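Local coordinates for putative isomerase (Streptomyces coelicolor A3, PDB 2OQH), which probably catalyses the dehydration of D-glucarate to 5-dehydro-4-deoxy-D-glucarate, as a member of the enolase superfamily, at residues Pro242-Met247 / Val264-Gly269; Pro16-Phe21 / Leu329-Ile334; Ala54-Ile59 / Gly90-Ala95. One frame throughout, in Å; residues are numbered along the deposited sequence.

Interaction 1: residues Pro242-Met247 / Val264-Gly269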
# COMPACT_ATOMS: atom_id res chain seq x y z
N PRO A 242 -8.76 -2.55 -18.04
CA PRO A 242 -8.69 -3.38 -16.82
C PRO A 242 -9.17 -2.56 -15.62
O PRO A 242 -8.79 -1.40 -15.45
CB PRO A 242 -7.21 -3.74 -16.74
CG PRO A 242 -6.79 -3.79 -18.17
CD PRO A 242 -7.47 -2.56 -18.75
N LEU A 243 -10.03 -3.16 -14.80
CA LEU A 243 -10.59 -2.49 -13.63
C LEU A 243 -9.88 -2.93 -12.35
O LEU A 243 -9.73 -4.12 -12.09
CB LEU A 243 -12.09 -2.79 -13.54
CG LEU A 243 -12.98 -1.81 -12.78
CD1 LEU A 243 -13.00 -0.46 -13.50
CD2 LEU A 243 -14.39 -2.38 -12.69
N CYS A 244 -9.45 -1.97 -11.55
CA CYS A 244 -8.73 -2.25 -10.32
C CYS A 244 -9.44 -1.69 -9.09
O CYS A 244 -10.22 -0.74 -9.20
CB CYS A 244 -7.31 -1.67 -10.42
SG CYS A 244 -6.24 -1.93 -9.00
N THR A 245 -9.18 -2.28 -7.93
CA THR A 245 -9.81 -1.83 -6.69
C THR A 245 -8.99 -2.08 -5.43
O THR A 245 -8.18 -3.01 -5.37
CB THR A 245 -11.18 -2.52 -6.45
OG1 THR A 245 -11.90 -1.82 -5.43
CG2 THR A 245 -10.97 -3.96 -5.97
N ASN A 246 -9.23 -1.24 -4.44
CA ASN A 246 -8.62 -1.38 -3.12
C ASN A 246 -9.66 -0.78 -2.19
O ASN A 246 -9.36 -0.36 -1.08
CB ASN A 246 -7.26 -0.67 -3.00
CG ASN A 246 -7.35 0.83 -3.14
OD1 ASN A 246 -8.03 1.51 -2.37
ND2 ASN A 246 -6.65 1.37 -4.13
N MSE A 247 -10.90 -0.75 -2.69
CA MSE A 247 -12.05 -0.22 -1.95
C MSE A 247 -13.29 -1.12 -1.92
O MSE A 247 -14.00 -1.13 -0.92
CB MSE A 247 -12.46 1.14 -2.51
CG MSE A 247 -11.46 2.26 -2.23
SE MSE A 247 -12.01 3.96 -2.99
CE MSE A 247 -13.45 4.39 -1.79
N VAL A 264 -14.07 -7.14 -10.77
CA VAL A 264 -12.74 -6.58 -10.97
C VAL A 264 -11.77 -7.46 -11.77
O VAL A 264 -11.94 -8.67 -11.88
CB VAL A 264 -12.07 -6.27 -9.61
CG1 VAL A 264 -12.97 -5.34 -8.78
CG2 VAL A 264 -11.81 -7.56 -8.86
N ASP A 265 -10.73 -6.82 -12.32
CA ASP A 265 -9.71 -7.51 -13.10
C ASP A 265 -8.36 -7.49 -12.38
O ASP A 265 -7.49 -8.33 -12.63
CB ASP A 265 -9.54 -6.84 -14.47
CG ASP A 265 -10.82 -6.79 -15.26
OD1 ASP A 265 -11.35 -7.87 -15.60
OD2 ASP A 265 -11.31 -5.66 -15.54
N VAL A 266 -8.19 -6.50 -11.51
CA VAL A 266 -6.96 -6.34 -10.76
C VAL A 266 -7.27 -5.94 -9.33
O VAL A 266 -8.11 -5.06 -9.09
CB VAL A 266 -6.07 -5.23 -11.40
CG1 VAL A 266 -4.77 -5.08 -10.61
CG2 VAL A 266 -5.79 -5.56 -12.86
N ILE A 267 -6.61 -6.57 -8.37
CA ILE A 267 -6.83 -6.24 -6.97
C ILE A 267 -5.56 -5.68 -6.33
O ILE A 267 -4.47 -6.16 -6.60
CB ILE A 267 -7.28 -7.45 -6.14
CG1 ILE A 267 -8.62 -7.97 -6.68
CG2 ILE A 267 -7.43 -7.06 -4.68
CD1 ILE A 267 -9.16 -9.18 -5.92
N HIS A 268 -5.72 -4.67 -5.48
CA HIS A 268 -4.60 -4.06 -4.77
C HIS A 268 -4.41 -4.72 -3.41
O HIS A 268 -5.32 -4.75 -2.60
CB HIS A 268 -4.86 -2.57 -4.53
CG HIS A 268 -4.23 -1.66 -5.54
ND1 HIS A 268 -2.87 -1.63 -5.76
CD2 HIS A 268 -4.77 -0.73 -6.35
CE1 HIS A 268 -2.60 -0.71 -6.68
NE2 HIS A 268 -3.73 -0.15 -7.05
N GLY A 269 -3.22 -5.26 -3.17
CA GLY A 269 -2.95 -5.85 -1.87
C GLY A 269 -2.49 -4.71 -0.98
O GLY A 269 -2.25 -3.61 -1.48
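Leu243 O is gripped by two successive N-H groups where the chain enters strand 266-269, Asp265 N and Val266 N, each 2.9 Å from it. Asp265 answers with its carboxylate: CG lies beside the backbone N (chi1 -57°), and OD2 accepts from Leu243 N at 2.9 Å through its anti lone pair, in a fairly straight bond (163° at the hydrogen). With an alanine at this position, Leu243 N would probably lose this acceptor and Lys236, which pairs with OD1, its carboxylate mate. Here, with Pro242 alongside, the contact is partly open to solvent.

Strands 243-245 and 266-269 run parallel as neighbours in the C-terminal barrel, joined through helix 252-260 as a beta-alpha-beta crossover. Further along, Thr245 N reaches Val266 O at 3.2 Å and His268 N donates to Thr245 O at 3.0 Å. Packing is tight and buried at this end, toward the C-terminal ends of the strands, where enolase-superfamily barrels carry their active site. The chi1 of Cys244 (-179°) swings SG out to the imidazole, which it meets obliquely, 3.3 Å from His268 CD2, while Asn246 CB presses on His268 CB at 3.4 Å. On the face opposite Cys244, Thr245 CG2 meets Val264 CG1 at 3.7 Å, the two side chains crossing nearly at right angles; Thr245 OG1 accepts from Met247 N in an ST turn and is also hydrogen-bonded to Asp224.

Interaction 2: residues Pro16-Phe21 / Leu329-Ile334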
# COMPACT_ATOMS: atom_id res chain seq x y z
N PRO A 16 7.74 14.42 9.07
CA PRO A 16 7.58 15.39 7.98
C PRO A 16 7.57 14.71 6.62
O PRO A 16 8.12 13.62 6.45
CB PRO A 16 8.80 16.29 8.16
CG PRO A 16 9.85 15.31 8.59
CD PRO A 16 9.11 14.49 9.63
N LEU A 17 6.93 15.36 5.65
CA LEU A 17 6.87 14.85 4.29
C LEU A 17 7.29 15.97 3.35
O LEU A 17 6.99 17.14 3.59
CB LEU A 17 5.46 14.41 3.95
CG LEU A 17 4.92 13.20 4.71
CD1 LEU A 17 3.44 13.04 4.40
CD2 LEU A 17 5.71 11.95 4.34
N VAL A 18 7.99 15.60 2.29
CA VAL A 18 8.46 16.57 1.31
C VAL A 18 8.34 16.01 -0.10
O VAL A 18 8.69 14.85 -0.35
CB VAL A 18 9.94 16.94 1.55
CG1 VAL A 18 10.44 17.86 0.44
CG2 VAL A 18 10.09 17.62 2.90
N ASN A 19 7.83 16.84 -1.00
CA ASN A 19 7.68 16.43 -2.39
C ASN A 19 8.91 16.89 -3.16
O ASN A 19 9.11 18.08 -3.39
CB ASN A 19 6.43 17.06 -2.99
CG ASN A 19 6.29 16.77 -4.48
OD1 ASN A 19 6.61 15.67 -4.95
ND2 ASN A 19 5.79 17.75 -5.23
N PRO A 20 9.76 15.94 -3.58
CA PRO A 20 10.98 16.27 -4.33
C PRO A 20 10.72 16.88 -5.70
O PRO A 20 11.65 17.30 -6.39
CB PRO A 20 11.70 14.93 -4.40
CG PRO A 20 10.58 13.95 -4.47
CD PRO A 20 9.62 14.48 -3.42
N PHE A 21 9.45 16.96 -6.10
CA PHE A 21 9.11 17.52 -7.40
C PHE A 21 8.34 18.82 -7.30
O PHE A 21 7.89 19.21 -6.22
CB PHE A 21 8.30 16.49 -8.18
CG PHE A 21 8.94 15.14 -8.23
CD1 PHE A 21 10.05 14.92 -9.04
CD2 PHE A 21 8.47 14.11 -7.43
CE1 PHE A 21 10.68 13.68 -9.05
CE2 PHE A 21 9.08 12.86 -7.43
CZ PHE A 21 10.20 12.65 -8.25
N LEU A 329 8.25 10.51 -0.85
CA LEU A 329 7.91 11.75 -0.16
C LEU A 329 8.49 11.78 1.25
O LEU A 329 8.25 12.72 2.01
CB LEU A 329 6.39 11.90 -0.03
CG LEU A 329 5.56 12.02 -1.30
CD1 LEU A 329 4.08 12.05 -0.92
CD2 LEU A 329 5.96 13.27 -2.06
N HIS A 330 9.26 10.76 1.59
CA HIS A 330 9.83 10.67 2.92
C HIS A 330 11.01 11.60 3.14
O HIS A 330 11.81 11.85 2.22
CB HIS A 330 10.26 9.23 3.22
CG HIS A 330 11.68 8.93 2.85
ND1 HIS A 330 12.75 9.23 3.67
CD2 HIS A 330 12.21 8.37 1.74
CE1 HIS A 330 13.87 8.87 3.08
NE2 HIS A 330 13.57 8.34 1.91
N ALA A 331 11.09 12.13 4.35
CA ALA A 331 12.18 12.99 4.76
C ALA A 331 12.85 12.17 5.85
O ALA A 331 13.34 11.07 5.59
CB ALA A 331 11.65 14.31 5.31
N ASP A 332 12.85 12.68 7.08
CA ASP A 332 13.48 11.97 8.19
C ASP A 332 12.58 10.80 8.62
O ASP A 332 11.35 10.90 8.57
CB ASP A 332 13.71 12.95 9.35
CG ASP A 332 14.72 12.42 10.36
OD1 ASP A 332 15.63 11.67 9.95
OD2 ASP A 332 14.60 12.77 11.55
N ASP A 333 13.20 9.70 9.03
CA ASP A 333 12.46 8.51 9.45
C ASP A 333 13.16 7.91 10.66
O ASP A 333 14.29 8.28 10.97
CB ASP A 333 12.45 7.48 8.30
CG ASP A 333 11.25 6.54 8.36
OD1 ASP A 333 10.70 6.33 9.47
OD2 ASP A 333 10.88 5.99 7.30
N ILE A 334 12.50 6.98 11.34
CA ILE A 334 13.13 6.37 12.50
C ILE A 334 14.05 5.22 12.14
O ILE A 334 14.53 4.50 13.00
CB ILE A 334 12.10 5.93 13.55
CG1 ILE A 334 11.12 4.92 12.96
CG2 ILE A 334 11.33 7.14 14.05
CD1 ILE A 334 10.06 4.50 13.94
O HOH W 1 9.37 11.40 6.61
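At the seam between the N-terminal capping domain and the barrel domain, Val18, in the loop after strand 5-15, meets Leu329, in the loop after strand 323-324. Val18 N donates to Leu329 O at 2.9 Å, nearly straight at the hydrogen (169°) although the donor lies tilted from the carbonyl plane. Leu329 CA returns a CA-H...O contact to Val18 O, so the two backbones touch in both directions here.

The side chain of Leu329 carries much of the packing. Its chi1 of -63° turns CG away from the carbonyl carbon, and CD2, the branch that turns aside from the extended CD1, comes to 3.6 Å from Asn19 CA; it also lies 3.8 Å from Asn19 OD1 and beside Pro20 CD. In the enolase superfamily, the loop joining the first two strands of the capping domain commonly folds over the barrel's active site; here residues 22-29 of that loop are not modelled, and the contact lies on the ordered residues just before them.

Farther back, Ala331 CB points toward residues 16-21 and sits 3.9 Å from Pro16 CG. Close to this pair one water is held by three bonds: it donates to Pro16 O at 2.6 Å and to Asp332 O at 2.8 Å, and accepts from Ala331 N at 2.9 Å. The carboxylate of Asp332 turns elsewhere, to Lys361 and Tyr365 of helix 359-368, which also packs against Pro16.

Interaction 3: residues Ala54-Ile59 / Gly90-Ala95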
# COMPACT_ATOMS: atom_id res chain seq x y z
N ALA A 54 -3.63 7.92 17.47
CA ALA A 54 -4.45 7.60 18.64
C ALA A 54 -5.39 6.40 18.53
O ALA A 54 -5.26 5.44 19.29
CB ALA A 54 -5.24 8.84 19.07
N PRO A 55 -6.35 6.41 17.60
CA PRO A 55 -7.23 5.24 17.54
C PRO A 55 -6.57 3.88 17.25
O PRO A 55 -6.96 2.86 17.83
CB PRO A 55 -8.28 5.64 16.49
CG PRO A 55 -7.51 6.52 15.57
CD PRO A 55 -6.67 7.37 16.52
N VAL A 56 -5.57 3.86 16.37
CA VAL A 56 -4.91 2.60 16.05
C VAL A 56 -4.03 2.16 17.21
O VAL A 56 -3.97 0.97 17.54
CB VAL A 56 -4.05 2.71 14.78
CG1 VAL A 56 -3.36 1.38 14.51
CG2 VAL A 56 -4.92 3.09 13.59
N ALA A 57 -3.35 3.13 17.81
CA ALA A 57 -2.49 2.85 18.95
C ALA A 57 -3.34 2.29 20.10
O ALA A 57 -2.89 1.42 20.83
CB ALA A 57 -1.78 4.11 19.39
N ALA A 58 -4.57 2.78 20.24
CA ALA A 58 -5.44 2.31 21.31
C ALA A 58 -5.81 0.84 21.14
O ALA A 58 -5.86 0.09 22.11
CB ALA A 58 -6.70 3.16 21.37
N ILE A 59 -6.07 0.43 19.90
CA ILE A 59 -6.43 -0.95 19.61
C ILE A 59 -5.28 -1.89 19.92
O ILE A 59 -5.48 -2.97 20.49
CB ILE A 59 -6.84 -1.12 18.13
CG1 ILE A 59 -8.03 -0.22 17.80
CG2 ILE A 59 -7.21 -2.57 17.84
CD1 ILE A 59 -8.40 -0.21 16.33
N GLY A 90 -13.20 -2.00 11.99
CA GLY A 90 -12.99 -1.81 10.57
C GLY A 90 -11.54 -1.71 10.16
O GLY A 90 -10.67 -2.38 10.70
N TYR A 91 -11.29 -0.84 9.19
CA TYR A 91 -9.95 -0.61 8.65
C TYR A 91 -8.89 -0.45 9.76
O TYR A 91 -7.84 -1.08 9.71
CB TYR A 91 -10.00 0.65 7.78
CG TYR A 91 -8.85 0.87 6.82
CD1 TYR A 91 -7.68 0.11 6.87
CD2 TYR A 91 -8.93 1.88 5.86
CE1 TYR A 91 -6.63 0.34 5.97
CE2 TYR A 91 -7.89 2.12 4.96
CZ TYR A 91 -6.74 1.35 5.02
OH TYR A 91 -5.73 1.59 4.10
N LEU A 92 -9.17 0.40 10.75
CA LEU A 92 -8.19 0.61 11.81
C LEU A 92 -7.90 -0.68 12.56
O LEU A 92 -6.80 -0.86 13.08
CB LEU A 92 -8.66 1.69 12.80
CG LEU A 92 -9.00 3.08 12.22
CD1 LEU A 92 -9.04 4.10 13.36
CD2 LEU A 92 -7.96 3.49 11.19
N GLY A 93 -8.88 -1.58 12.61
CA GLY A 93 -8.67 -2.85 13.28
C GLY A 93 -7.64 -3.68 12.53
O GLY A 93 -6.70 -4.21 13.12
N TYR A 94 -7.82 -3.81 11.22
CA TYR A 94 -6.87 -4.56 10.40
C TYR A 94 -5.49 -3.93 10.50
O TYR A 94 -4.49 -4.64 10.59
CB TYR A 94 -7.31 -4.57 8.93
CG TYR A 94 -8.46 -5.52 8.63
CD1 TYR A 94 -8.30 -6.90 8.72
CD2 TYR A 94 -9.69 -5.03 8.24
CE1 TYR A 94 -9.35 -7.78 8.42
CE2 TYR A 94 -10.76 -5.89 7.94
CZ TYR A 94 -10.58 -7.26 8.03
OH TYR A 94 -11.64 -8.11 7.75
N ALA A 95 -5.44 -2.60 10.47
CA ALA A 95 -4.17 -1.87 10.54
C ALA A 95 -3.45 -2.07 11.87
O ALA A 95 -2.22 -2.14 11.90
CB ALA A 95 -4.42 -0.38 10.31
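Leu92 reaches from helix 85-112 into the side of helix 54-63, touching three of its residues. Its CB comes first, 4.0 Å from Ile59 CD1 and almost as near to Val56 CG2. A chi1 of -57° directs CG toward the other helix, and there the side chain forks: CD1 runs on to the proline ring, 3.6 Å from both Pro55 CB and Pro55 CG, while CD2 settles 3.9 Å from Val56 CG2. The branches thus take adjacent residues, Pro55 and Val56, while CB lies against Val56 and Ile59.

Both helices belong to the N-terminal capping domain, in which helices pack behind a three-stranded antiparallel sheet. The short segments cross at -56° with their axes 9.0 Å apart, and no hydrogen bond spans them. Ile59 lays CD1 against the second backbone, 3.7 Å from Leu92 O and close to Gly93 N. At Gly93 the lack of a side chain matters within its own helix, since a CB there would be crowded by Gly90 O. The contact is open at Pro55 and closes inward, where Val56 touches Thr50 of strand 45-51 and Ile59 continues onto Tyr89 and Ala96.

Interactions 1 and 3 are buried, each inside one domain, whereas interaction 2 lies at the surface and joins the two. None shares a helix or strand with another. Their chemistry follows their place: strand pairing and a carboxylate in the barrel, purely apolar side-chain packing between capping helices, and a mixture of one direct backbone bond, leucine packing and a bridging water where loops meet. Interaction 2 closes a chain loop within which both others are nested, in series. Interactions 1 and 2 fall on opposite sides of the chain's centre, their centres 28 Å apart; interaction 3 approaches interaction 1 to about 7 Å between nearest atoms, without touching it.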